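Local atomic coordinates of mitochondrial ubiquitin ligase activator of NFKB 1 (Homo sapiens, PDB entry 6M2D), a protein that acts as a RING-type E3 ligase of the mitochondrial outer membrane, passing ubiquitin from an E2 conjugating enzyme to substrates such as AKT1. Residues C7-S13 with C26-C31. Numbering follows the deposited sequence.
Sequences CVVCLSS and CSCTEC. With ZN (zinc ion), chain G.
Cys7 and Cys10 from one segment and Cys28 and Cys31 from the other close a four-sulfur shell around a zinc ion, the first metal site of this C3HC4-type RING finger. The metal lies 2.4 Å from Cys7 SG and 2.3 Å from Cys31 SG, and each segment supplies a CxxC pair. Around this shell three of the four thiolates accept N-H bonds. A chi1 of 171° turns Cys7 SG away from its own N and toward the metal and the amide of Cys28, which it takes across the contact, N to SG 3.3 Å, in a nearly straight bond of 164°. It also receives Val9 N from its own loop, and Cys10 N weakly. Cys10 SG is met by Ser12 N, and Cys28 SG caps the start of helix 29-34 by accepting Cys31 N at 3.5 Å. Carbon packs against the cysteines: Val9 CB lies 3.8 Å from Cys31 SG, and Ser13 CB 3.6 Å from Cys28 CB.

Farther from the metal, a single main-chain to main-chain hydrogen bond, Val8 N to Cys26 O at 2.9 Å, adds to the link through zinc. Both methyls of Val8 lie beside Cys26 O on the side of Cys26 CB, which CG2 reaches at 3.8 Å, while Pro42 borders Val8, Val9 and Cys26. An alanine in place of Val8 would probably leave a gap beside Cys26 CB and Pro42, where the methyls now pack. Phe19 of strand 17-20 touches Cys26 and Ser27, and Thr29 OG1 bonds to Ser16 OG.

In this cross-braced fold zinc probably stands in for much of the hydrophobic core that so small a domain lacks; the amide N-H groups directed at the sulfurs of Cys7, Cys10 and Cys28 probably offset part of their negative charge and so favour the metal-bound, deprotonated form.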
ATOM      1  N   CYS A   7      -5.503   6.237   0.617  1.00 16.06           N
ATOM      2  CA  CYS A   7      -5.170   4.972  -0.030  1.00 18.92           C
ATOM      3  C   CYS A   7      -5.587   4.998  -1.500  1.00 17.70           C
ATOM      4  O   CYS A   7      -6.727   5.335  -1.827  1.00 15.95           O
ATOM      5  CB  CYS A   7      -5.872   3.820   0.692  1.00 16.49           C
ATOM      6  SG  CYS A   7      -5.762   2.231  -0.161  1.00 16.74           S
ATOM      7  N   VAL A   8      -4.645   4.663  -2.390  1.00 15.91           N
ATOM      8  CA  VAL A   8      -4.898   4.779  -3.828  1.00 16.47           C
ATOM      9  C   VAL A   8      -5.839   3.709  -4.354  1.00 14.55           C
ATOM     10  O   VAL A   8      -6.252   3.784  -5.518  1.00 14.30           O
ATOM     11  CB  VAL A   8      -3.601   4.720  -4.664  1.00 19.32           C
ATOM     12  CG1 VAL A   8      -2.578   5.711  -4.147  1.00 17.49           C
ATOM     13  CG2 VAL A   8      -3.054   3.296  -4.696  1.00 15.67           C
ATOM     14  N   VAL A   9      -6.188   2.725  -3.533  1.00 17.61           N
ATOM     15  CA  VAL A   9      -7.041   1.614  -3.943  1.00 14.33           C
ATOM     16  C   VAL A   9      -8.498   1.847  -3.556  1.00 20.37           C
ATOM     17  O   VAL A   9      -9.392   1.760  -4.399  1.00 21.24           O
ATOM     18  CB  VAL A   9      -6.504   0.296  -3.346  1.00 21.18           C
ATOM     19  CG1 VAL A   9      -7.324  -0.897  -3.838  1.00 23.29           C
ATOM     20  CG2 VAL A   9      -5.014   0.135  -3.683  1.00 14.73           C
ATOM     21  N   CYS A  10      -8.763   2.125  -2.280  1.00 18.37           N
ATOM     22  CA  CYS A  10     -10.137   2.362  -1.841  1.00 17.19           C
ATOM     23  C   CYS A  10     -10.511   3.837  -1.835  1.00 18.80           C
ATOM     24  O   CYS A  10     -11.701   4.161  -1.944  1.00 18.54           O
ATOM     25  CB  CYS A  10     -10.369   1.780  -0.440  1.00 18.29           C
ATOM     26  SG  CYS A  10      -9.425   2.554   0.920  1.00 16.99           S
ATOM     27  N   LEU A  11      -9.531   4.734  -1.707  1.00 19.24           N
ATOM     28  CA  LEU A  11      -9.772   6.164  -1.520  1.00 20.09           C
ATOM     29  C   LEU A  11     -10.598   6.463  -0.268  1.00 21.51           C
ATOM     30  O   LEU A  11     -11.232   7.520  -0.179  1.00 19.19           O
ATOM     31  CB  LEU A  11     -10.458   6.786  -2.740  1.00 17.45           C
ATOM     32  CG  LEU A  11      -9.594   7.141  -3.941  1.00 24.93           C
ATOM     33  CD1 LEU A  11     -10.500   7.644  -5.046  1.00 27.45           C
ATOM     34  CD2 LEU A  11      -8.527   8.173  -3.595  1.00 20.66           C
ATOM     35  N   SER A  12     -10.607   5.548   0.706  1.00 20.80           N
ATOM     36  CA  SER A  12     -11.444   5.686   1.890  1.00 17.58           C
ATOM     37  C   SER A  12     -10.689   5.632   3.201  1.00 20.83           C
ATOM     38  O   SER A  12     -11.213   6.129   4.205  1.00 19.00           O
ATOM     39  CB  SER A  12     -12.522   4.594   1.927  1.00 22.82           C
ATOM     40  OG  SER A  12     -13.420   4.806   0.868  1.00 31.26           O
ATOM     41  N   SER A  13      -9.515   5.006   3.235  1.00 16.32           N
ATOM     42  CA  SER A  13      -8.647   5.015   4.396  1.00 17.36           C
ATOM     43  C   SER A  13      -7.349   5.722   4.033  1.00 16.69           C
ATOM     44  O   SER A  13      -6.971   5.804   2.861  1.00 16.53           O
ATOM     45  CB  SER A  13      -8.361   3.588   4.905  1.00 15.90           C
ATOM     46  OG  SER A  13      -9.554   2.950   5.349  1.00 17.85           O
ATOM     47  N   CYS A  26       1.363   3.604  -0.624  1.00 14.88           N
ATOM     48  CA  CYS A  26       0.159   3.927  -1.380  1.00 18.26           C
ATOM     49  C   CYS A  26      -1.117   3.305  -0.844  1.00 15.09           C
ATOM     50  O   CYS A  26      -2.181   3.615  -1.385  1.00 17.10           O
ATOM     51  CB  CYS A  26       0.304   3.494  -2.850  1.00 18.40           C
ATOM     52  SG  CYS A  26       0.694   1.739  -3.050  1.00 18.05           S
ATOM     53  N   SER A  27      -1.075   2.443   0.171  1.00 17.45           N
ATOM     54  CA  SER A  27      -2.247   1.637   0.473  1.00 14.78           C
ATOM     55  C   SER A  27      -2.514   1.584   1.973  1.00 15.68           C
ATOM     56  O   SER A  27      -1.596   1.692   2.790  1.00 15.62           O
ATOM     57  CB  SER A  27      -2.080   0.207  -0.082  1.00 15.00           C
ATOM     58  OG  SER A  27      -3.025  -0.683   0.489  1.00 16.42           O
ATOM     59  N   CYS A  28      -3.790   1.416   2.327  1.00 12.36           N
ATOM     60  CA  CYS A  28      -4.145   1.058   3.689  1.00 15.53           C
ATOM     61  C   CYS A  28      -3.963  -0.442   3.881  1.00 15.83           C
ATOM     62  O   CYS A  28      -3.717  -1.188   2.928  1.00 18.05           O
ATOM     63  CB  CYS A  28      -5.584   1.455   4.000  1.00 15.61           C
ATOM     64  SG  CYS A  28      -6.835   0.447   3.155  1.00 17.72           S
ATOM     65  N   THR A  29      -4.109  -0.897   5.129  1.00 17.02           N
ATOM     66  CA  THR A  29      -3.828  -2.301   5.417  1.00 13.88           C
ATOM     67  C   THR A  29      -4.911  -3.220   4.857  1.00 19.62           C
ATOM     68  O   THR A  29      -4.609  -4.317   4.374  1.00 18.27           O
ATOM     69  CB  THR A  29      -3.671  -2.525   6.923  1.00 20.42           C
ATOM     70  OG1 THR A  29      -2.856  -1.489   7.482  1.00 17.36           O
ATOM     71  CG2 THR A  29      -2.999  -3.867   7.177  1.00 21.91           C
ATOM     72  N   GLU A  30      -6.177  -2.795   4.916  1.00 21.28           N
ATOM     73  CA  GLU A  30      -7.259  -3.643   4.421  1.00 24.29           C
ATOM     74  C   GLU A  30      -7.126  -3.891   2.926  1.00 22.12           C
ATOM     75  O   GLU A  30      -7.336  -5.013   2.450  1.00 25.41           O
ATOM     76  CB  GLU A  30      -8.615  -3.011   4.747  1.00 25.08           C
ATOM     77  CG  GLU A  30      -9.294  -3.607   5.976  1.00 37.84           C
ATOM     78  CD  GLU A  30     -10.680  -3.028   6.220  1.00 43.04           C
ATOM     79  OE1 GLU A  30     -11.271  -2.471   5.268  1.00 39.10           O
ATOM     80  OE2 GLU A  30     -11.166  -3.120   7.372  1.00 43.79           O
ATOM     81  N   CYS A  31      -6.744  -2.864   2.173  1.00 18.00           N
ATOM     82  CA  CYS A  31      -6.623  -3.030   0.730  1.00 17.56           C
ATOM     83  C   CYS A  31      -5.457  -3.944   0.380  1.00 20.85           C
ATOM     84  O   CYS A  31      -5.544  -4.730  -0.573  1.00 22.53           O
ATOM     85  CB  CYS A  31      -6.473  -1.666   0.070  1.00 19.73           C
ATOM     86  SG  CYS A  31      -8.068  -0.838  -0.085  1.00 17.66           S
TER
HETATM   87 ZN    ZN G 401      -7.517   1.115   0.991  1.00 25.40          ZN